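Local atomic coordinates of UDP-N-acetylenolpyruvoylglucosamine reductase (Listeria monocytogenes, PDB entry 3TX1), a protein that catalyses the NADPH-dependent reduction of UDP-N-acetylenolpyruvoylglucosamine to UDP-N-acetylmuramate, using FAD as cofactor, in peptidoglycan biosynthesis. Residues T115-A129 with L137-G151. Numbering follows the deposited sequence.
With FAD (flavin-adenine dinucleotide), chain B.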
loop_
_atom_site.group_PDB
_atom_site.type_symbol
_atom_site.label_atom_id
_atom_site.label_comp_id
_atom_site.label_asym_id
_atom_site.label_seq_id
_atom_site.Cartn_x
_atom_site.Cartn_y
_atom_site.Cartn_z
ATOM N N THR A 115 -17.870 -7.904 18.230
ATOM C CA THR A 115 -16.643 -8.613 17.869
ATOM C C THR A 115 -16.047 -8.098 16.529
ATOM O O THR A 115 -14.991 -8.568 16.064
ATOM C CB THR A 115 -16.838 -10.152 17.835
ATOM O OG1 THR A 115 -17.839 -10.486 16.873
ATOM C CG2 THR A 115 -17.246 -10.714 19.214
ATOM N N GLN A 116 -16.688 -7.084 15.948
ATOM C CA GLN A 116 -16.271 -6.549 14.651
ATOM C C GLN A 116 -15.601 -5.179 14.644
ATOM O O GLN A 116 -16.021 -4.248 15.361
ATOM C CB GLN A 116 -17.444 -6.541 13.675
ATOM C CG GLN A 116 -17.876 -7.927 13.237
ATOM C CD GLN A 116 -18.883 -7.898 12.102
ATOM O OE1 GLN A 116 -19.387 -6.843 11.715
ATOM N NE2 GLN A 116 -19.172 -9.073 11.552
ATOM N N ILE A 117 -14.589 -5.063 13.784
ATOM C CA ILE A 117 -13.879 -3.806 13.612
ATOM C C ILE A 117 -14.136 -3.099 12.258
ATOM O O ILE A 117 -14.029 -3.709 11.182
ATOM C CB ILE A 117 -12.375 -3.944 13.965
ATOM C CG1 ILE A 117 -12.227 -3.986 15.497
ATOM C CG2 ILE A 117 -11.577 -2.775 13.406
ATOM C CD1 ILE A 117 -10.843 -4.301 16.001
ATOM N N VAL A 118 -14.548 -1.831 12.350
ATOM C CA VAL A 118 -14.786 -0.980 11.183
ATOM C C VAL A 118 -13.764 0.129 11.159
ATOM O O VAL A 118 -13.620 0.858 12.152
ATOM C CB VAL A 118 -16.244 -0.412 11.094
ATOM C CG1 VAL A 118 -16.259 1.099 10.838
ATOM C CG2 VAL A 118 -17.042 -1.148 10.023
ATOM N N ALA A 119 -13.067 0.233 10.022
ATOM C CA ALA A 119 -12.021 1.239 9.808
ATOM C C ALA A 119 -12.133 1.873 8.441
ATOM O O ALA A 119 -12.407 1.182 7.463
ATOM C CB ALA A 119 -10.649 0.604 9.951
ATOM N N MET A 120 -11.899 3.180 8.376
ATOM C CA MET A 120 -11.936 3.907 7.119
ATOM C C MET A 120 -10.688 3.624 6.260
ATOM O O MET A 120 -9.657 3.177 6.782
ATOM C CB MET A 120 -12.156 5.387 7.370
ATOM C CG MET A 120 -13.615 5.680 7.602
ATOM S SD MET A 120 -13.864 7.435 7.799
ATOM C CE MET A 120 -15.606 7.528 7.429
ATOM N N SER A 121 -10.755 3.900 4.959
ATOM C CA SER A 121 -9.689 3.450 4.080
ATOM C C SER A 121 -8.389 4.211 4.205
ATOM O O SER A 121 -7.360 3.785 3.655
ATOM C CB SER A 121 -10.157 3.434 2.644
ATOM O OG SER A 121 -10.308 4.751 2.194
ATOM N N GLY A 122 -8.439 5.318 4.949
ATOM C CA GLY A 122 -7.281 6.197 5.126
ATOM C C GLY A 122 -6.606 5.882 6.442
ATOM O O GLY A 122 -5.566 6.448 6.765
ATOM N N ALA A 123 -7.212 4.988 7.217
ATOM C CA ALA A 123 -6.630 4.559 8.481
ATOM C C ALA A 123 -5.405 3.698 8.219
ATOM O O ALA A 123 -5.334 3.016 7.206
ATOM C CB ALA A 123 -7.649 3.780 9.316
ATOM N N LYS A 124 -4.451 3.740 9.136
ATOM C CA LYS A 124 -3.251 2.968 9.004
ATOM C C LYS A 124 -3.582 1.622 9.476
ATOM O O LYS A 124 -4.312 1.467 10.448
ATOM C CB LYS A 124 -2.121 3.560 9.822
ATOM C CG LYS A 124 -1.487 4.709 9.082
ATOM C CD LYS A 124 -0.527 5.481 9.937
ATOM C CE LYS A 124 0.105 6.551 9.067
ATOM N NZ LYS A 124 1.219 7.208 9.812
ATOM N N LEU A 125 -3.090 0.633 8.749
ATOM C CA LEU A 125 -3.336 -0.738 9.142
ATOM C C LEU A 125 -2.730 -1.056 10.512
ATOM O O LEU A 125 -3.266 -1.864 11.234
ATOM C CB LEU A 125 -2.768 -1.685 8.109
ATOM C CG LEU A 125 -3.027 -3.153 8.381
ATOM C CD1 LEU A 125 -4.504 -3.373 8.649
ATOM C CD2 LEU A 125 -2.578 -4.016 7.208
ATOM N N ILE A 126 -1.618 -0.430 10.872
ATOM C CA ILE A 126 -0.992 -0.750 12.118
ATOM C C ILE A 126 -1.867 -0.320 13.300
ATOM O O ILE A 126 -1.985 -1.048 14.307
ATOM C CB ILE A 126 0.440 -0.198 12.184
ATOM C CG1 ILE A 126 1.333 -1.047 11.270
ATOM C CG2 ILE A 126 0.947 -0.244 13.621
ATOM C CD1 ILE A 126 2.779 -0.586 11.110
ATOM N N ASP A 127 -2.521 0.838 13.142
ATOM C CA ASP A 127 -3.430 1.380 14.166
ATOM C C ASP A 127 -4.640 0.471 14.327
ATOM O O ASP A 127 -5.124 0.261 15.428
ATOM C CB ASP A 127 -3.853 2.793 13.810
ATOM C CG ASP A 127 -2.662 3.695 13.495
ATOM O OD1 ASP A 127 -2.843 4.814 12.968
ATOM O OD2 ASP A 127 -1.525 3.281 13.753
ATOM N N THR A 128 -5.088 -0.116 13.229
ATOM C CA THR A 128 -6.226 -1.015 13.284
ATOM C C THR A 128 -5.854 -2.305 14.028
ATOM O O THR A 128 -6.697 -2.905 14.732
ATOM C CB THR A 128 -6.773 -1.302 11.879
ATOM O OG1 THR A 128 -6.700 -0.100 11.103
ATOM C CG2 THR A 128 -8.210 -1.799 11.940
ATOM N N ALA A 129 -4.593 -2.722 13.923
ATOM C CA ALA A 129 -4.191 -3.911 14.672
ATOM C C ALA A 129 -3.932 -3.572 16.165
ATOM O O ALA A 129 -3.963 -4.453 17.037
ATOM C CB ALA A 129 -2.999 -4.603 14.011
ATOM N N LEU A 137 -9.603 -8.408 20.669
ATOM C CA LEU A 137 -10.056 -9.062 19.447
ATOM C C LEU A 137 -8.897 -9.730 18.716
ATOM O O LEU A 137 -7.843 -9.126 18.521
ATOM C CB LEU A 137 -10.748 -8.055 18.526
ATOM C CG LEU A 137 -12.257 -7.888 18.714
ATOM C CD1 LEU A 137 -12.767 -6.687 17.932
ATOM C CD2 LEU A 137 -12.994 -9.153 18.302
ATOM N N SER A 138 -9.099 -10.981 18.315
ATOM C CA SER A 138 -8.072 -11.732 17.608
ATOM C C SER A 138 -8.396 -11.989 16.144
ATOM O O SER A 138 -9.551 -12.157 15.759
ATOM C CB SER A 138 -7.789 -13.056 18.312
ATOM O OG SER A 138 -6.800 -13.765 17.599
ATOM N N GLY A 139 -7.345 -12.032 15.347
ATOM C CA GLY A 139 -7.481 -12.301 13.940
ATOM C C GLY A 139 -6.630 -11.345 13.141
ATOM O O GLY A 139 -6.324 -11.638 11.982
ATOM N N LEU A 140 -6.285 -10.190 13.736
ATOM C CA LEU A 140 -5.436 -9.199 13.052
ATOM C C LEU A 140 -3.931 -9.254 13.391
ATOM O O LEU A 140 -3.107 -8.626 12.722
ATOM C CB LEU A 140 -5.945 -7.764 13.264
ATOM C CG LEU A 140 -7.068 -7.212 12.382
ATOM C CD1 LEU A 140 -7.253 -5.741 12.738
ATOM C CD2 LEU A 140 -6.851 -7.382 10.873
ATOM N N GLU A 141 -3.568 -10.015 14.411
ATOM C CA GLU A 141 -2.202 -9.992 14.844
ATOM C C GLU A 141 -1.212 -9.840 13.699
ATOM O O GLU A 141 -0.263 -9.052 13.816
ATOM C CB GLU A 141 -1.866 -11.216 15.686
ATOM C CG GLU A 141 -2.737 -11.418 16.917
ATOM C CD GLU A 141 -4.112 -11.972 16.576
ATOM O OE1 GLU A 141 -4.521 -11.886 15.383
ATOM O OE2 GLU A 141 -4.766 -12.501 17.501
ATOM N N PHE A 142 -1.464 -10.553 12.596
ATOM C CA PHE A 142 -0.547 -10.601 11.461
ATOM C C PHE A 142 -0.185 -9.249 10.802
ATOM O O PHE A 142 0.792 -9.176 10.021
ATOM C CB PHE A 142 -1.052 -11.584 10.387
ATOM C CG PHE A 142 -2.314 -11.139 9.696
ATOM C CD1 PHE A 142 -2.293 -10.105 8.765
ATOM C CD2 PHE A 142 -3.510 -11.765 9.947
ATOM C CE1 PHE A 142 -3.446 -9.689 8.139
ATOM C CE2 PHE A 142 -4.662 -11.365 9.303
ATOM C CZ PHE A 142 -4.631 -10.324 8.402
ATOM N N ALA A 143 -0.962 -8.212 11.133
ATOM C CA ALA A 143 -0.856 -6.894 10.553
ATOM C C ALA A 143 -0.307 -5.825 11.503
ATOM O O ALA A 143 -0.272 -4.638 11.179
ATOM C CB ALA A 143 -2.211 -6.477 9.993
ATOM N N CYS A 144 0.183 -6.222 12.657
ATOM C CA CYS A 144 0.700 -5.234 13.614
ATOM C C CYS A 144 1.948 -4.530 13.042
ATOM O O CYS A 144 2.363 -3.456 13.533
ATOM C CB CYS A 144 1.036 -5.938 14.937
ATOM S SG CYS A 144 2.252 -7.293 14.747
ATOM N N GLY A 145 2.544 -5.143 12.013
ATOM C CA GLY A 145 3.750 -4.605 11.428
ATOM C C GLY A 145 3.711 -4.230 9.957
ATOM O O GLY A 145 4.735 -3.813 9.441
ATOM N N ILE A 146 2.543 -4.340 9.301
ATOM C CA ILE A 146 2.375 -4.065 7.866
ATOM C C ILE A 146 2.009 -2.610 7.666
ATOM O O ILE A 146 0.908 -2.199 8.009
ATOM C CB ILE A 146 1.237 -4.907 7.232
ATOM C CG1 ILE A 146 1.423 -6.413 7.469
ATOM C CG2 ILE A 146 1.144 -4.631 5.749
ATOM C CD1 ILE A 146 0.287 -7.296 6.954
ATOM N N PRO A 147 2.904 -1.837 7.046
ATOM C CA PRO A 147 2.766 -0.395 6.824
ATOM C C PRO A 147 1.647 -0.127 5.862
ATOM O O PRO A 147 1.143 -1.074 5.244
ATOM C CB PRO A 147 4.092 -0.021 6.142
ATOM C CG PRO A 147 5.028 -1.163 6.432
ATOM C CD PRO A 147 4.112 -2.349 6.385
ATOM N N GLY A 148 1.224 1.129 5.740
ATOM C CA GLY A 148 0.207 1.455 4.758
ATOM C C GLY A 148 -1.196 1.668 5.280
ATOM O O GLY A 148 -1.465 1.528 6.470
ATOM N N SER A 149 -2.093 1.979 4.345
ATOM C CA SER A 149 -3.473 2.283 4.664
ATOM C C SER A 149 -4.374 1.071 4.533
ATOM O O SER A 149 -4.035 0.112 3.830
ATOM C CB SER A 149 -3.992 3.355 3.680
ATOM O OG SER A 149 -4.447 2.781 2.438
ATOM N N ILE A 150 -5.565 1.174 5.119
ATOM C CA ILE A 150 -6.588 0.121 5.013
ATOM C C ILE A 150 -7.010 -0.057 3.558
ATOM O O ILE A 150 -7.214 -1.179 3.097
ATOM C CB ILE A 150 -7.831 0.424 5.877
ATOM C CG1 ILE A 150 -7.502 0.222 7.353
ATOM C CG2 ILE A 150 -8.986 -0.494 5.505
ATOM C CD1 ILE A 150 -7.125 -1.208 7.746
ATOM N N GLY A 151 -7.116 1.047 2.829
ATOM C CA GLY A 151 -7.467 0.951 1.438
ATOM C C GLY A 151 -6.454 0.135 0.684
ATOM O O GLY A 151 -6.821 -0.628 -0.193
HETATM P PA FAD B . -0.107 2.143 -1.706
HETATM O O1A FAD B . -0.392 3.597 -1.530
HETATM O O2A FAD B . 1.317 1.673 -1.793
HETATM O O5B FAD B . -0.780 1.638 -3.065
HETATM C C5B FAD B . -1.012 0.233 -3.055
HETATM C C4B FAD B . -2.045 -0.182 -4.080
HETATM O O4B FAD B . -3.349 -0.128 -3.522
HETATM C C3B FAD B . -2.106 0.648 -5.343
HETATM O O3B FAD B . -2.639 -0.221 -6.373
HETATM C C2B FAD B . -3.160 1.684 -4.955
HETATM O O2B FAD B . -3.835 2.394 -6.011
HETATM C C1B FAD B . -4.146 0.803 -4.244
HETATM N N9A FAD B . -4.864 1.566 -3.239
HETATM C C8A FAD B . -4.353 2.285 -2.228
HETATM N N7A FAD B . -5.377 2.761 -1.465
HETATM C C5A FAD B . -6.557 2.338 -1.972
HETATM C C6A FAD B . -8.010 2.494 -1.704
HETATM N N6A FAD B . -8.504 3.233 -0.672
HETATM N N1A FAD B . -8.863 1.857 -2.535
HETATM C C2A FAD B . -8.452 1.116 -3.555
HETATM N N3A FAD B . -7.170 0.954 -3.888
HETATM C C4A FAD B . -6.196 1.533 -3.150
HETATM N N1 FAD B . 2.630 -6.099 2.478
HETATM C C2 FAD B . 2.205 -7.282 2.983
HETATM O O2 FAD B . 1.198 -7.826 2.498
HETATM N N3 FAD B . 2.782 -7.910 4.017
HETATM C C4 FAD B . 3.861 -7.452 4.637
HETATM O O4 FAD B . 4.396 -8.087 5.575
HETATM C C4X FAD B . 4.383 -6.170 4.143
HETATM N N5 FAD B . 5.459 -5.634 4.712
HETATM C C5X FAD B . 5.978 -4.468 4.299
HETATM C C6 FAD B . 7.089 -3.968 4.959
HETATM C C7 FAD B . 7.634 -2.767 4.588
HETATM C C7M FAD B . 8.852 -2.244 5.304
HETATM C C8 FAD B . 6.984 -2.035 3.478
HETATM C C8M FAD B . 7.520 -0.732 3.007
HETATM C C9 FAD B . 5.885 -2.530 2.830
HETATM C C9A FAD B . 5.351 -3.740 3.200
HETATM N N10 FAD B . 4.202 -4.269 2.563
HETATM C C10 FAD B . 3.699 -5.501 3.020
HETATM C "C1'" FAD B . 3.581 -3.555 1.431
HETATM C "C2'" FAD B . 2.501 -2.603 1.891
HETATM O "O2'" FAD B . 2.639 -2.337 3.285
HETATM C "C3'" FAD B . 1.120 -3.193 1.680
HETATM O "O3'" FAD B . 1.042 -3.559 0.308
HETATM C "C4'" FAD B . 0.056 -2.151 2.013
HETATM O "O4'" FAD B . -1.201 -2.767 2.328
HETATM C "C5'" FAD B . -0.094 -1.095 0.932
HETATM O "O5'" FAD B . -0.657 0.041 1.544
HETATM P P FAD B . -0.639 1.491 0.917
HETATM O O1P FAD B . -1.764 2.201 1.580
HETATM O O2P FAD B . 0.765 1.956 1.107
HETATM O O3P FAD B . -0.885 1.284 -0.615
HETATM O O HOH W 1 -0.241 0.288 8.689
#
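Leu125 and Ile150 cross at about a right angle, CD1 against CD1. Leu125 holds CG anti to its backbone N (chi1 -177°), which carries CD2 onto Ala143 CB, 3.7 Å away, and against Ile146 CB. From Ile150, CG1 lies over the methyls of Ala119 and Ala123, while its CD1 meets Thr128 OG1 tip to tip; that hydroxyl donates a hydrogen bond to Lys124 O. Ile126 lays CG1 and CG2 alongside Cys144 O, and Ala129 packs its methyl on the backbone of Cys144. At the far end the side chains of Leu137 and Ile117 run past each other in opposite directions, Leu137 CD1 3.6 Å from Ile117 CD1. Three backbone hydrogen bonds clasp the loops: Leu125 N to Gly148 O at 2.9 Å, nearly straight (170°), Ile150 N to Ala123 O, and Gly151 N to Ser121 O. A water accepts from Ile126 N and donates to both Ile146 O and Gly148 O. The loop 145-149 thus held faces the cofactor: Ser149 OG sits between its backbone N and carbonyl carbon (chi1 84°), which brings it to 2.9 Å from FAD O1P, while Ser149 N is 2.8 Å from the same FAD O1P. Pro147 O accepts a hydrogen bond from the ribityl O2'. Ser149, N-cap of helix 150-156, thus binds the flavin-side phosphate, one part of the FAD site in MurB's PCMH-type domain.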